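Local coordinates for protein cyanophycinase-like exopeptidase (actinobacterium SCGC AAA027-L06, PDB 6NQC) that probably hydrolyses peptide bonds as a serine exopeptidase of family S51, the family of cyanophycinase and peptidase E, at residues K92-L97 and E109-A114; G139-W144 and F178-N183; G27-G32 and P36-F41; T63-E68 and E74-L79. One frame throughout, in Å; residues are numbered along the deposited sequence.

Interaction 1. Residues K92-L97 and E109-A114; sequences KFLPVL and ELVKDA. With SO4 (sulfate ion), chain B.
Leu94 reaches across to the 109-114 segment with both of its branches, one for each of two partners. Its CD2 meets CG1 of Val111 at 3.6 Å, and its CD1 lies 3.9 Å from CD1 of Leu110, the leucines lying alongside one another and pointing opposite ways. The second branch of Leu110 is used as well: its CD2 stands 4.1 Å from CE of Lys92, whose aliphatic chain crosses the leucine at about a right angle. No hydrogen bond joins the two segments, so the contact is wholly apolar.

The Lys92 chain bends at chi2 (-71°) and again at chi3, bringing CE beside Leu110, while its ammonium group is held by a salt bridge with Glu90. A sulfate, probably from the crystallisation liquor, accepts a nearly straight bond from the backbone N of Phe93 to its O4 (2.8 Å, 170° at the hydrogen) and is also held by Arg81. In 109-114 a type I turn runs from Leu110 to Asp113; in 92-97 an inverse gamma turn centred on Pro95 bends the chain just beyond Leu94.

Strand 90-93 is the outermost parallel strand of the large mixed sheet, paired with strand 57-61. Leu94 and Val111 both rest on Leu59 of that strand, and Val111 also packs against Leu136 and Ile140 of helix 135-145.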
loop_
_atom_site.group_PDB
_atom_site.type_symbol
_atom_site.label_atom_id
_atom_site.label_comp_id
_atom_site.label_asym_id
_atom_site.label_seq_id
_atom_site.Cartn_x
_atom_site.Cartn_y
_atom_site.Cartn_z
ATOM N N LYS A 92 10.213 5.829 -11.118
ATOM C CA LYS A 92 11.191 4.751 -11.139
ATOM C C LYS A 92 10.406 3.454 -10.995
ATOM O O LYS A 92 9.942 3.140 -9.891
ATOM C CB LYS A 92 12.211 4.895 -10.015
ATOM C CG LYS A 92 12.988 6.214 -10.089
ATOM C CD LYS A 92 13.937 6.200 -11.258
ATOM C CE LYS A 92 15.184 7.020 -10.979
ATOM N NZ LYS A 92 15.941 7.267 -12.238
ATOM N N PHE A 93 10.200 2.752 -12.101
ATOM C CA PHE A 93 9.590 1.420 -12.099
ATOM C C PHE A 93 10.625 0.388 -11.717
ATOM O O PHE A 93 11.677 0.300 -12.346
ATOM C CB PHE A 93 9.025 1.128 -13.483
ATOM C CG PHE A 93 8.187 -0.100 -13.577
ATOM C CD1 PHE A 93 6.889 -0.124 -13.081
ATOM C CD2 PHE A 93 8.661 -1.212 -14.251
ATOM C CE1 PHE A 93 6.125 -1.230 -13.195
ATOM C CE2 PHE A 93 7.881 -2.326 -14.400
ATOM C CZ PHE A 93 6.609 -2.340 -13.882
ATOM N N LEU A 94 10.345 -0.379 -10.679
ATOM C CA LEU A 94 11.276 -1.406 -10.181
ATOM C C LEU A 94 10.730 -2.752 -10.594
ATOM O O LEU A 94 9.803 -3.266 -9.946
ATOM C CB LEU A 94 11.398 -1.360 -8.662
ATOM C CG LEU A 94 12.717 -0.858 -8.099
ATOM C CD1 LEU A 94 12.905 0.559 -8.587
ATOM C CD2 LEU A 94 12.725 -0.910 -6.599
ATOM N N PRO A 95 11.236 -3.350 -11.675
ATOM C CA PRO A 95 10.600 -4.615 -12.173
ATOM C C PRO A 95 11.004 -5.820 -11.323
ATOM O O PRO A 95 11.735 -6.664 -11.738
ATOM C CB PRO A 95 11.167 -4.695 -13.594
ATOM C CG PRO A 95 12.493 -3.970 -13.553
ATOM C CD PRO A 95 12.314 -2.858 -12.563
ATOM N N VAL A 96 10.556 -5.812 -10.065
ATOM C CA VAL A 96 10.872 -6.893 -9.132
ATOM C C VAL A 96 9.736 -7.899 -9.255
ATOM O O VAL A 96 8.653 -7.704 -8.706
ATOM C CB VAL A 96 11.046 -6.391 -7.702
ATOM C CG1 VAL A 96 11.159 -7.539 -6.723
ATOM C CG2 VAL A 96 12.284 -5.512 -7.618
ATOM N N LEU A 97 9.969 -8.966 -10.015
ATOM C CA LEU A 97 8.883 -9.868 -10.356
ATOM C C LEU A 97 8.976 -11.215 -9.667
ATOM O O LEU A 97 7.968 -11.930 -9.602
ATOM C CB LEU A 97 8.834 -10.077 -11.867
ATOM C CG LEU A 97 8.872 -8.816 -12.719
ATOM C CD1 LEU A 97 8.690 -9.172 -14.191
ATOM C CD2 LEU A 97 7.829 -7.794 -12.301
ATOM N N GLU A 109 19.433 -0.011 -3.507
ATOM C CA GLU A 109 19.942 1.345 -3.321
ATOM C C GLU A 109 18.892 2.403 -3.669
ATOM O O GLU A 109 18.759 3.398 -2.960
ATOM C CB GLU A 109 21.199 1.557 -4.149
ATOM C CG GLU A 109 22.485 1.138 -3.430
ATOM C CD GLU A 109 22.707 1.854 -2.086
ATOM O OE1 GLU A 109 23.283 1.226 -1.165
ATOM O OE2 GLU A 109 22.315 3.036 -1.957
ATOM N N LEU A 110 18.101 2.166 -4.718
ATOM C CA LEU A 110 17.098 3.129 -5.165
ATOM C C LEU A 110 15.995 3.367 -4.135
ATOM O O LEU A 110 15.498 4.494 -3.986
ATOM C CB LEU A 110 16.449 2.634 -6.451
ATOM C CG LEU A 110 16.936 3.223 -7.775
ATOM C CD1 LEU A 110 16.385 2.374 -8.939
ATOM C CD2 LEU A 110 16.584 4.667 -7.939
ATOM N N VAL A 111 15.554 2.314 -3.445
ATOM C CA VAL A 111 14.422 2.464 -2.538
ATOM C C VAL A 111 14.791 3.223 -1.280
ATOM O O VAL A 111 13.906 3.613 -0.511
ATOM C CB VAL A 111 13.817 1.112 -2.112
ATOM C CG1 VAL A 111 13.138 0.459 -3.315
ATOM C CG2 VAL A 111 14.886 0.198 -1.511
ATOM N N LYS A 112 16.078 3.446 -1.049
ATOM C CA LYS A 112 16.525 4.020 0.202
ATOM C C LYS A 112 16.474 5.538 0.206
ATOM O O LYS A 112 16.639 6.142 1.272
ATOM C CB LYS A 112 17.956 3.550 0.526
ATOM C CG LYS A 112 18.010 2.080 0.919
ATOM C CD LYS A 112 19.333 1.704 1.543
ATOM C CE LYS A 112 19.925 0.482 0.852
ATOM N NZ LYS A 112 20.533 -0.491 1.817
ATOM N N ASP A 113 16.229 6.166 -0.943
ATOM C CA ASP A 113 15.966 7.623 -0.979
ATOM C C ASP A 113 14.864 7.929 -2.000
ATOM O O ASP A 113 15.125 8.321 -3.141
ATOM C CB ASP A 113 17.265 8.377 -1.290
ATOM C CG ASP A 113 17.116 9.877 -1.204
ATOM O OD1 ASP A 113 15.976 10.366 -1.021
ATOM O OD2 ASP A 113 18.155 10.551 -1.336
ATOM N N ALA A 114 13.610 7.774 -1.577
ATOM C CA ALA A 114 12.474 7.941 -2.477
ATOM C C ALA A 114 11.376 8.706 -1.757
ATOM O O ALA A 114 10.993 8.333 -0.648
ATOM C CB ALA A 114 11.988 6.576 -2.991
HETATM S S SO4 B . 12.398 3.730 -15.240
HETATM O O1 SO4 B . 12.791 2.429 -15.824
HETATM O O2 SO4 B . 12.276 4.745 -16.291
HETATM O O3 SO4 B . 13.418 4.184 -14.270
HETATM O O4 SO4 B . 11.080 3.587 -14.626
#

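Interaction 2. Residues G139-W144 and F178-N183; sequences GIYENW and FGIIEN
Within the two segments, Ile180 alone makes the contact with 139-144, and it does so between two aromatic side chains one helical turn apart, Tyr141 and Trp144.

The contact with Trp144 combines a CH-pi interaction with plain apolar packing. The methyl CD1 of Ile180 lies over one face of the indole, 4.3 Å from the centroid of the six-membered ring and 18° off its normal, displaced toward the rim. CB of the same isoleucine approaches CZ3 of Trp144 to 3.7 Å. With chi1 at 60°, CG1 of Ile180 sits between the backbone N and the carbonyl carbon, which carries the terminal methyl over the ring and leaves CG2 directed between the two rings, where it also reaches the tyrosine.

The contact with Tyr141 is purely apolar and made at the ring edge. Here CG2 of Ile180 comes near the plane of the phenol ring, 4.0 Å from CD1. One branched side chain thus offers a methyl to a face and another to an edge.

No hydrogen bond crosses between the segments. The indole N-H of Trp144 is instead satisfied by the carbonyl of Gly24, which would help to fix the rotation of the ring that Ile180 leans on.

Helix 135-145, on whose Trp137 Phe178 also stacks, precedes strand 149-153 of the large sheet, and the loop leads from strand 175-176 to strand 184-187 of the smaller mixed sheet. Both Trp144 and Ile180 pack on Leu26 of strand 26-29 and Leu150 of strand 149-153, so the contact lies against these two adjacent strands.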
loop_
_atom_site.group_PDB
_atom_site.type_symbol
_atom_site.label_atom_id
_atom_site.label_comp_id
_atom_site.label_asym_id
_atom_site.label_seq_id
_atom_site.Cartn_x
_atom_site.Cartn_y
_atom_site.Cartn_z
ATOM N N GLY A 139 15.270 -2.008 2.740
ATOM C CA GLY A 139 15.447 -0.669 2.178
ATOM C C GLY A 139 14.182 0.173 2.168
ATOM O O GLY A 139 14.195 1.351 2.552
ATOM N N ILE A 140 13.079 -0.403 1.704
ATOM C CA ILE A 140 11.805 0.314 1.693
ATOM C C ILE A 140 11.410 0.729 3.106
ATOM O O ILE A 140 10.960 1.861 3.341
ATOM C CB ILE A 140 10.717 -0.559 1.038
ATOM C CG1 ILE A 140 11.090 -0.854 -0.408
ATOM C CG2 ILE A 140 9.333 0.121 1.152
ATOM C CD1 ILE A 140 10.313 -1.974 -1.032
ATOM N N TYR A 141 11.599 -0.175 4.070
ATOM C CA TYR A 141 11.266 0.102 5.449
ATOM C C TYR A 141 12.113 1.240 5.996
ATOM O O TYR A 141 11.592 2.194 6.588
ATOM C CB TYR A 141 11.473 -1.170 6.286
ATOM C CG TYR A 141 11.215 -0.982 7.755
ATOM C CD1 TYR A 141 9.927 -0.874 8.236
ATOM C CD2 TYR A 141 12.255 -0.873 8.660
ATOM C CE1 TYR A 141 9.666 -0.690 9.572
ATOM C CE2 TYR A 141 12.003 -0.671 10.000
ATOM C CZ TYR A 141 10.697 -0.596 10.457
ATOM O OH TYR A 141 10.421 -0.409 11.803
ATOM N N GLU A 142 13.423 1.174 5.769
ATOM C CA GLU A 142 14.308 2.247 6.191
ATOM C C GLU A 142 13.932 3.569 5.541
ATOM O O GLU A 142 13.951 4.621 6.207
ATOM C CB GLU A 142 15.753 1.887 5.858
ATOM C CG GLU A 142 16.401 0.843 6.795
ATOM C CD GLU A 142 17.700 0.318 6.208
ATOM O OE1 GLU A 142 18.238 0.939 5.255
ATOM O OE2 GLU A 142 18.167 -0.726 6.687
ATOM N N ASN A 143 13.596 3.546 4.249
ATOM C CA ASN A 143 13.176 4.777 3.581
ATOM C C ASN A 143 11.936 5.367 4.242
ATOM O O ASN A 143 11.875 6.571 4.553
ATOM C CB ASN A 143 12.935 4.501 2.092
ATOM C CG ASN A 143 12.668 5.781 1.299
ATOM O OD1 ASN A 143 13.539 6.613 1.136
ATOM N ND2 ASN A 143 11.458 5.922 0.796
ATOM N N TRP A 144 10.946 4.521 4.515
ATOM C CA TRP A 144 9.737 4.979 5.172
ATOM C C TRP A 144 10.041 5.507 6.565
ATOM O O TRP A 144 9.567 6.585 6.955
ATOM C CB TRP A 144 8.725 3.825 5.216
ATOM C CG TRP A 144 7.509 4.126 5.994
ATOM C CD1 TRP A 144 6.667 5.182 5.824
ATOM C CD2 TRP A 144 6.973 3.348 7.080
ATOM N NE1 TRP A 144 5.664 5.133 6.754
ATOM C CE2 TRP A 144 5.823 4.016 7.536
ATOM C CE3 TRP A 144 7.376 2.171 7.724
ATOM C CZ2 TRP A 144 5.046 3.536 8.588
ATOM C CZ3 TRP A 144 6.591 1.693 8.777
ATOM C CH2 TRP A 144 5.450 2.387 9.190
ATOM N N PHE A 178 4.010 -7.882 5.842
ATOM C CA PHE A 178 5.175 -7.098 6.247
ATOM C C PHE A 178 5.023 -6.557 7.657
ATOM O O PHE A 178 6.024 -6.278 8.307
ATOM C CB PHE A 178 5.390 -5.950 5.266
ATOM C CG PHE A 178 5.512 -6.376 3.825
ATOM C CD1 PHE A 178 6.085 -7.593 3.482
ATOM C CD2 PHE A 178 5.043 -5.563 2.816
ATOM C CE1 PHE A 178 6.201 -7.956 2.158
ATOM C CE2 PHE A 178 5.136 -5.931 1.489
ATOM C CZ PHE A 178 5.733 -7.079 1.145
ATOM N N GLY A 179 3.783 -6.382 8.140
ATOM C CA GLY A 179 3.524 -6.067 9.529
ATOM C C GLY A 179 3.889 -4.662 9.976
ATOM O O GLY A 179 4.233 -4.469 11.128
ATOM N N ILE A 180 3.782 -3.674 9.110
ATOM C CA ILE A 180 4.084 -2.317 9.530
ATOM C C ILE A 180 2.890 -1.519 10.033
ATOM O O ILE A 180 3.088 -0.473 10.666
ATOM C CB ILE A 180 4.764 -1.548 8.376
ATOM C CG1 ILE A 180 3.859 -1.506 7.172
ATOM C CG2 ILE A 180 6.125 -2.182 8.111
ATOM C CD1 ILE A 180 4.225 -0.398 6.247
ATOM N N ILE A 181 1.666 -1.913 9.710
ATOM C CA ILE A 181 0.521 -1.494 10.503
ATOM C C ILE A 181 0.235 -2.672 11.432
ATOM O O ILE A 181 -0.239 -3.738 11.009
ATOM C CB ILE A 181 -0.665 -1.085 9.648
ATOM C CG1 ILE A 181 -1.019 -2.120 8.585
ATOM C CG2 ILE A 181 -0.344 0.207 8.900
ATOM C CD1 ILE A 181 -2.185 -1.728 7.753
ATOM N N GLU A 182 0.596 -2.530 12.695
ATOM C CA GLU A 182 0.609 -3.701 13.561
ATOM C C GLU A 182 -0.789 -4.115 13.991
ATOM O O GLU A 182 -1.038 -5.313 14.231
ATOM C CB GLU A 182 1.489 -3.438 14.792
ATOM C CG GLU A 182 2.894 -4.054 14.687
ATOM C CD GLU A 182 3.840 -3.621 15.815
ATOM O OE1 GLU A 182 3.367 -3.435 16.967
ATOM O OE2 GLU A 182 5.061 -3.472 15.538
ATOM N N ASN A 183 -1.702 -3.152 14.133
ATOM C CA ASN A 183 -3.011 -3.446 14.716
ATOM C C ASN A 183 -4.168 -3.187 13.766
ATOM O O ASN A 183 -5.324 -3.188 14.199
ATOM C CB ASN A 183 -3.205 -2.641 16.004
ATOM C CG ASN A 183 -3.327 -1.165 15.762
ATOM O OD1 ASN A 183 -2.684 -0.609 14.877
ATOM N ND2 ASN A 183 -4.157 -0.512 16.564
#

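Interaction 3. Residues G27-G32 and P36-F41; sequences GLVGSG and PALAEF
Val29 points CG1 opposite its own backbone N (chi1 -177°) and thereby offers one methyl to each of two side chains on the 36-41 segment. CG1 meets CD1 of Leu38 at 3.6 Å, while CG2 reaches CE2 of Phe41 at 3.7 Å. Phe41 likewise holds CG away from its backbone N (chi1 175°), which extends the ring toward the strand. Its far end arrives at Gly27, with CZ 4.2 Å from the bare CA and the glycine lying at the ring edge, near its plane.

Leu38, at the N-cap position before helix 39-51, uses the same CD1 to touch the backbone beyond the strand. That methyl stands 3.5 Å from the carbonyl O of Ser31 and 3.7 Å from the carbonyl O of Gly32. Gly32 has a positive phi of 96°, suited to glycine, as the chain turns away toward the helix.

The contact thus joins the central strand 26-29 to the helix that follows it, and Phe41 continues the packing onto Ala222 and Val224 of strand 221-225. Ser31 turns its side chain the other way: its OG bonds to the backbone N of Val220, and it touches His189 and Glu219, which with Ser154 fit the Ser-His-Glu triad expected of family S51 and so probably mark the active site. The loop thus has apolar packing on one side and borders the probable active site on the other.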
loop_
_atom_site.group_PDB
_atom_site.type_symbol
_atom_site.label_atom_id
_atom_site.label_comp_id
_atom_site.label_asym_id
_atom_site.label_seq_id
_atom_site.Cartn_x
_atom_site.Cartn_y
_atom_site.Cartn_z
ATOM N N GLY A 27 -0.099 5.446 3.181
ATOM C CA GLY A 27 -1.354 5.437 2.451
ATOM C C GLY A 27 -1.888 4.025 2.228
ATOM O O GLY A 27 -1.185 3.147 1.730
ATOM N N LEU A 28 -3.153 3.845 2.571
ATOM C CA LEU A 28 -3.903 2.612 2.300
ATOM C C LEU A 28 -4.990 2.910 1.281
ATOM O O LEU A 28 -5.905 3.703 1.553
ATOM C CB LEU A 28 -4.512 2.070 3.599
ATOM C CG LEU A 28 -3.591 2.072 4.817
ATOM C CD1 LEU A 28 -4.329 1.700 6.075
ATOM C CD2 LEU A 28 -2.437 1.129 4.555
ATOM N N VAL A 29 -4.899 2.297 0.092
ATOM C CA VAL A 29 -5.772 2.636 -1.028
ATOM C C VAL A 29 -6.631 1.433 -1.387
ATOM O O VAL A 29 -6.123 0.324 -1.548
ATOM C CB VAL A 29 -4.952 3.107 -2.231
ATOM C CG1 VAL A 29 -5.825 3.546 -3.382
ATOM C CG2 VAL A 29 -4.051 4.325 -1.797
ATOM N N GLY A 30 -7.928 1.665 -1.547
ATOM C CA GLY A 30 -8.849 0.569 -1.839
ATOM C C GLY A 30 -8.861 0.101 -3.286
ATOM O O GLY A 30 -9.122 -1.082 -3.563
ATOM N N SER A 31 -8.566 0.995 -4.216
ATOM C CA SER A 31 -8.425 0.714 -5.653
ATOM C C SER A 31 -8.010 2.036 -6.300
ATOM O O SER A 31 -8.100 3.097 -5.677
ATOM C CB SER A 31 -9.699 0.178 -6.332
ATOM O OG SER A 31 -10.616 1.220 -6.645
ATOM N N GLY A 32 -7.592 1.963 -7.557
ATOM C CA GLY A 32 -7.477 3.157 -8.379
ATOM C C GLY A 32 -6.106 3.756 -8.418
ATOM O O GLY A 32 -5.992 4.962 -8.692
ATOM N N PRO A 36 -6.363 9.417 -12.544
ATOM C CA PRO A 36 -6.581 10.855 -12.287
ATOM C C PRO A 36 -7.314 11.157 -10.997
ATOM O O PRO A 36 -6.961 12.127 -10.296
ATOM C CB PRO A 36 -7.404 11.302 -13.512
ATOM C CG PRO A 36 -6.987 10.384 -14.590
ATOM C CD PRO A 36 -6.743 9.032 -13.915
ATOM N N ALA A 37 -8.278 10.310 -10.629
ATOM C CA ALA A 37 -9.102 10.570 -9.455
ATOM C C ALA A 37 -8.299 10.565 -8.153
ATOM O O ALA A 37 -8.713 11.207 -7.177
ATOM C CB ALA A 37 -10.229 9.526 -9.374
ATOM N N LEU A 38 -7.175 9.848 -8.112
ATOM C CA LEU A 38 -6.286 9.829 -6.954
ATOM C C LEU A 38 -4.967 10.533 -7.239
ATOM O O LEU A 38 -3.996 10.389 -6.489
ATOM C CB LEU A 38 -6.039 8.391 -6.494
ATOM C CG LEU A 38 -7.245 7.704 -5.860
ATOM C CD1 LEU A 38 -6.842 6.308 -5.389
ATOM C CD2 LEU A 38 -7.782 8.528 -4.719
ATOM N N ALA A 39 -4.931 11.337 -8.296
ATOM C CA ALA A 39 -3.717 12.043 -8.674
ATOM C C ALA A 39 -3.296 13.042 -7.616
ATOM O O ALA A 39 -2.105 13.133 -7.302
ATOM C CB ALA A 39 -3.912 12.728 -10.035
ATOM N N GLU A 40 -4.232 13.818 -7.054
ATOM C CA GLU A 40 -3.813 14.773 -6.047
ATOM C C GLU A 40 -3.422 14.072 -4.750
ATOM O O GLU A 40 -2.519 14.546 -4.041
ATOM C CB GLU A 40 -4.899 15.807 -5.771
ATOM C CG GLU A 40 -4.457 16.892 -4.738
ATOM C CD GLU A 40 -3.021 17.433 -4.963
ATOM O OE1 GLU A 40 -2.167 17.291 -4.039
ATOM O OE2 GLU A 40 -2.757 18.002 -6.048
ATOM N N PHE A 41 -4.064 12.958 -4.423
ATOM C CA PHE A 41 -3.603 12.168 -3.280
ATOM C C PHE A 41 -2.163 11.707 -3.473
ATOM O O PHE A 41 -1.323 11.861 -2.560
ATOM C CB PHE A 41 -4.515 10.963 -3.064
ATOM C CG PHE A 41 -4.033 10.043 -1.977
ATOM C CD1 PHE A 41 -3.897 10.512 -0.672
ATOM C CD2 PHE A 41 -3.702 8.739 -2.259
ATOM C CE1 PHE A 41 -3.427 9.675 0.329
ATOM C CE2 PHE A 41 -3.267 7.888 -1.275
ATOM C CZ PHE A 41 -3.115 8.363 0.023
#

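Interaction 4. Residues T63-E68 and E74-L79; sequences TAAGRE and EFWKQL
Ala65 and Trp76 form the packed side of this contact, and Glu68 with a water forms the polar one. The methyl CB of Ala65 rests 3.9 Å from NE1 of Trp76 and 4.0 Å from CD1, so it touches the pyrrole part of the indole. Trp76 leaves its helix with CG beside the backbone N; chi1 of -84° brings the indole toward the 63-68 loop, and chi2 of 114° turns its pyrrole part to Ala65. Trp76 also touches Glu33, Tyr34 and Ser120.

Glu68 makes the more solvent-linked side, with less surface buried. Its chain runs extended beyond CG, and OE1 comes to the indole edge, in the ring plane but 3.9 Å from NE1, with carboxylate and ring planes 47° apart. No direct hydrogen bond results. A water bridges the gap instead: it donates to OE2 of Glu68 at 2.6 Å and accepts a weak bond from NE1 of Trp76 at 3.3 Å.

A type I turn from Ala65 to Glu68, closed by Glu68 N to Ala65 O at 2.9 Å, sets both residues facing helix 70-87. The loop follows strand 57-61, and its start is tied to the segment beyond strand 90-93 through Thr63.

With little surface buried and a mediating water, the link between loop and helix is light. The indole N-H is weakly bonded to a water that Glu68 holds, and the nearby negative charge may favour this ring orientation.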
loop_
_atom_site.group_PDB
_atom_site.type_symbol
_atom_site.label_atom_id
_atom_site.label_comp_id
_atom_site.label_asym_id
_atom_site.label_seq_id
_atom_site.Cartn_x
_atom_site.Cartn_y
_atom_site.Cartn_z
ATOM N N THR A 63 5.357 -5.802 -7.918
ATOM C CA THR A 63 5.592 -7.202 -7.623
ATOM C C THR A 63 4.335 -8.009 -7.392
ATOM O O THR A 63 4.326 -9.217 -7.652
ATOM C CB THR A 63 6.490 -7.293 -6.365
ATOM O OG1 THR A 63 7.615 -6.439 -6.569
ATOM C CG2 THR A 63 6.943 -8.721 -6.104
ATOM N N ALA A 64 3.256 -7.391 -6.872
ATOM C CA ALA A 64 1.990 -8.095 -6.739
ATOM C C ALA A 64 1.543 -8.686 -8.068
ATOM O O ALA A 64 0.811 -9.672 -8.061
ATOM C CB ALA A 64 0.898 -7.174 -6.185
ATOM N N ALA A 65 1.982 -8.112 -9.195
ATOM C CA ALA A 65 1.593 -8.581 -10.508
ATOM C C ALA A 65 2.686 -9.399 -11.171
ATOM O O ALA A 65 2.620 -9.625 -12.382
ATOM C CB ALA A 65 1.200 -7.394 -11.384
ATOM N N GLY A 66 3.701 -9.826 -10.398
ATOM C CA GLY A 66 4.892 -10.471 -10.938
ATOM C C GLY A 66 4.671 -11.796 -11.644
ATOM O O GLY A 66 5.565 -12.254 -12.354
ATOM N N ARG A 67 3.535 -12.440 -11.449
ATOM C CA ARG A 67 3.231 -13.649 -12.208
ATOM C C ARG A 67 2.432 -13.354 -13.472
ATOM O O ARG A 67 2.133 -14.280 -14.229
ATOM C CB ARG A 67 2.478 -14.666 -11.342
ATOM C CG ARG A 67 3.325 -15.173 -10.160
ATOM C CD ARG A 67 3.108 -16.671 -9.821
ATOM N NE ARG A 67 2.075 -16.846 -8.802
ATOM C CZ ARG A 67 2.271 -17.373 -7.591
ATOM N NH1 ARG A 67 3.474 -17.818 -7.223
ATOM N NH2 ARG A 67 1.253 -17.464 -6.747
ATOM N N GLU A 68 2.107 -12.091 -13.731
ATOM C CA GLU A 68 1.265 -11.761 -14.866
ATOM C C GLU A 68 2.087 -11.680 -16.150
ATOM O O GLU A 68 3.326 -11.747 -16.157
ATOM C CB GLU A 68 0.526 -10.444 -14.615
ATOM C CG GLU A 68 -0.426 -10.492 -13.415
ATOM C CD GLU A 68 -1.094 -9.136 -13.109
ATOM O OE1 GLU A 68 -1.079 -8.228 -13.986
ATOM O OE2 GLU A 68 -1.622 -8.978 -11.978
ATOM N N GLU A 74 4.253 -4.347 -18.501
ATOM C CA GLU A 74 4.516 -3.105 -19.223
ATOM C C GLU A 74 3.333 -2.143 -19.149
ATOM O O GLU A 74 3.522 -0.920 -19.177
ATOM C CB GLU A 74 4.861 -3.391 -20.693
ATOM C CG GLU A 74 5.296 -2.162 -21.486
ATOM C CD GLU A 74 6.572 -1.520 -20.971
ATOM O OE1 GLU A 74 7.435 -2.251 -20.412
ATOM O OE2 GLU A 74 6.704 -0.280 -21.140
ATOM N N PHE A 75 2.112 -2.654 -19.113
ATOM C CA PHE A 75 0.954 -1.787 -18.951
ATOM C C PHE A 75 0.995 -1.098 -17.589
ATOM O O PHE A 75 0.694 0.097 -17.497
ATOM C CB PHE A 75 -0.345 -2.587 -19.126
ATOM C CG PHE A 75 -1.605 -1.736 -19.081
ATOM C CD1 PHE A 75 -1.998 -1.004 -20.190
ATOM C CD2 PHE A 75 -2.397 -1.682 -17.937
ATOM C CE1 PHE A 75 -3.167 -0.213 -20.165
ATOM C CE2 PHE A 75 -3.542 -0.901 -17.904
ATOM C CZ PHE A 75 -3.932 -0.165 -19.042
ATOM N N TRP A 76 1.369 -1.836 -16.528
ATOM C CA TRP A 76 1.539 -1.214 -15.222
ATOM C C TRP A 76 2.603 -0.109 -15.278
ATOM O O TRP A 76 2.401 0.979 -14.724
ATOM C CB TRP A 76 1.897 -2.236 -14.136
ATOM C CG TRP A 76 0.708 -2.922 -13.537
ATOM C CD1 TRP A 76 0.393 -4.253 -13.642
ATOM C CD2 TRP A 76 -0.363 -2.316 -12.782
ATOM N NE1 TRP A 76 -0.790 -4.511 -12.995
ATOM C CE2 TRP A 76 -1.281 -3.355 -12.455
ATOM C CE3 TRP A 76 -0.635 -1.021 -12.363
ATOM C CZ2 TRP A 76 -2.438 -3.127 -11.710
ATOM C CZ3 TRP A 76 -1.799 -0.790 -11.628
ATOM C CH2 TRP A 76 -2.683 -1.832 -11.315
ATOM N N LYS A 77 3.751 -0.425 -15.896
ATOM C CA LYS A 77 4.805 0.575 -16.066
ATOM C C LYS A 77 4.285 1.854 -16.733
ATOM O O LYS A 77 4.516 2.983 -16.248
ATOM C CB LYS A 77 5.952 -0.032 -16.878
ATOM C CG LYS A 77 7.238 0.747 -16.880
ATOM C CD LYS A 77 8.227 0.155 -17.884
ATOM C CE LYS A 77 9.446 1.022 -18.016
ATOM N NZ LYS A 77 10.660 0.244 -18.450
ATOM N N GLN A 78 3.543 1.692 -17.829
ATOM C CA GLN A 78 3.126 2.852 -18.604
ATOM C C GLN A 78 2.011 3.611 -17.901
ATOM O O GLN A 78 1.985 4.848 -17.918
ATOM C CB GLN A 78 2.687 2.413 -20.002
ATOM C CG GLN A 78 3.728 2.673 -21.084
ATOM C CD GLN A 78 4.068 4.169 -21.256
ATOM O OE1 GLN A 78 3.205 5.007 -21.589
ATOM N NE2 GLN A 78 5.325 4.503 -21.030
ATOM N N LEU A 79 1.093 2.894 -17.249
ATOM C CA LEU A 79 0.111 3.542 -16.376
ATOM C C LEU A 79 0.790 4.412 -15.319
ATOM O O LEU A 79 0.451 5.598 -15.143
ATOM C CB LEU A 79 -0.746 2.468 -15.713
ATOM C CG LEU A 79 -2.078 2.893 -15.101
ATOM C CD1 LEU A 79 -2.957 3.508 -16.157
ATOM C CD2 LEU A 79 -2.755 1.684 -14.462
HETATM O O HOH W 1 -2.447 -6.621 -11.131
#

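Overall arrangement
From the N terminus, interaction 3 comes first, closing the short loop between strand 26-29 and helix 39-51. Interaction 4 follows, where the loop after strand 57-61 folds back on helix 70-87. Interaction 1 then joins the end of edge strand 90-93 to the segment around Leu110 and Val111, and interaction 2 spans the longest gap, from helix 135-145 to the loop before strand 184-187. The four are in series; none nests or crosses. Interactions 1 and 4 meet through Val96 O and Thr63 OG1, interactions 1 and 2 through Ala114 O and Asn143 ND2. Interactions 2 and 3 touch lightly, Ile181 against Leu28 of strand 26-29.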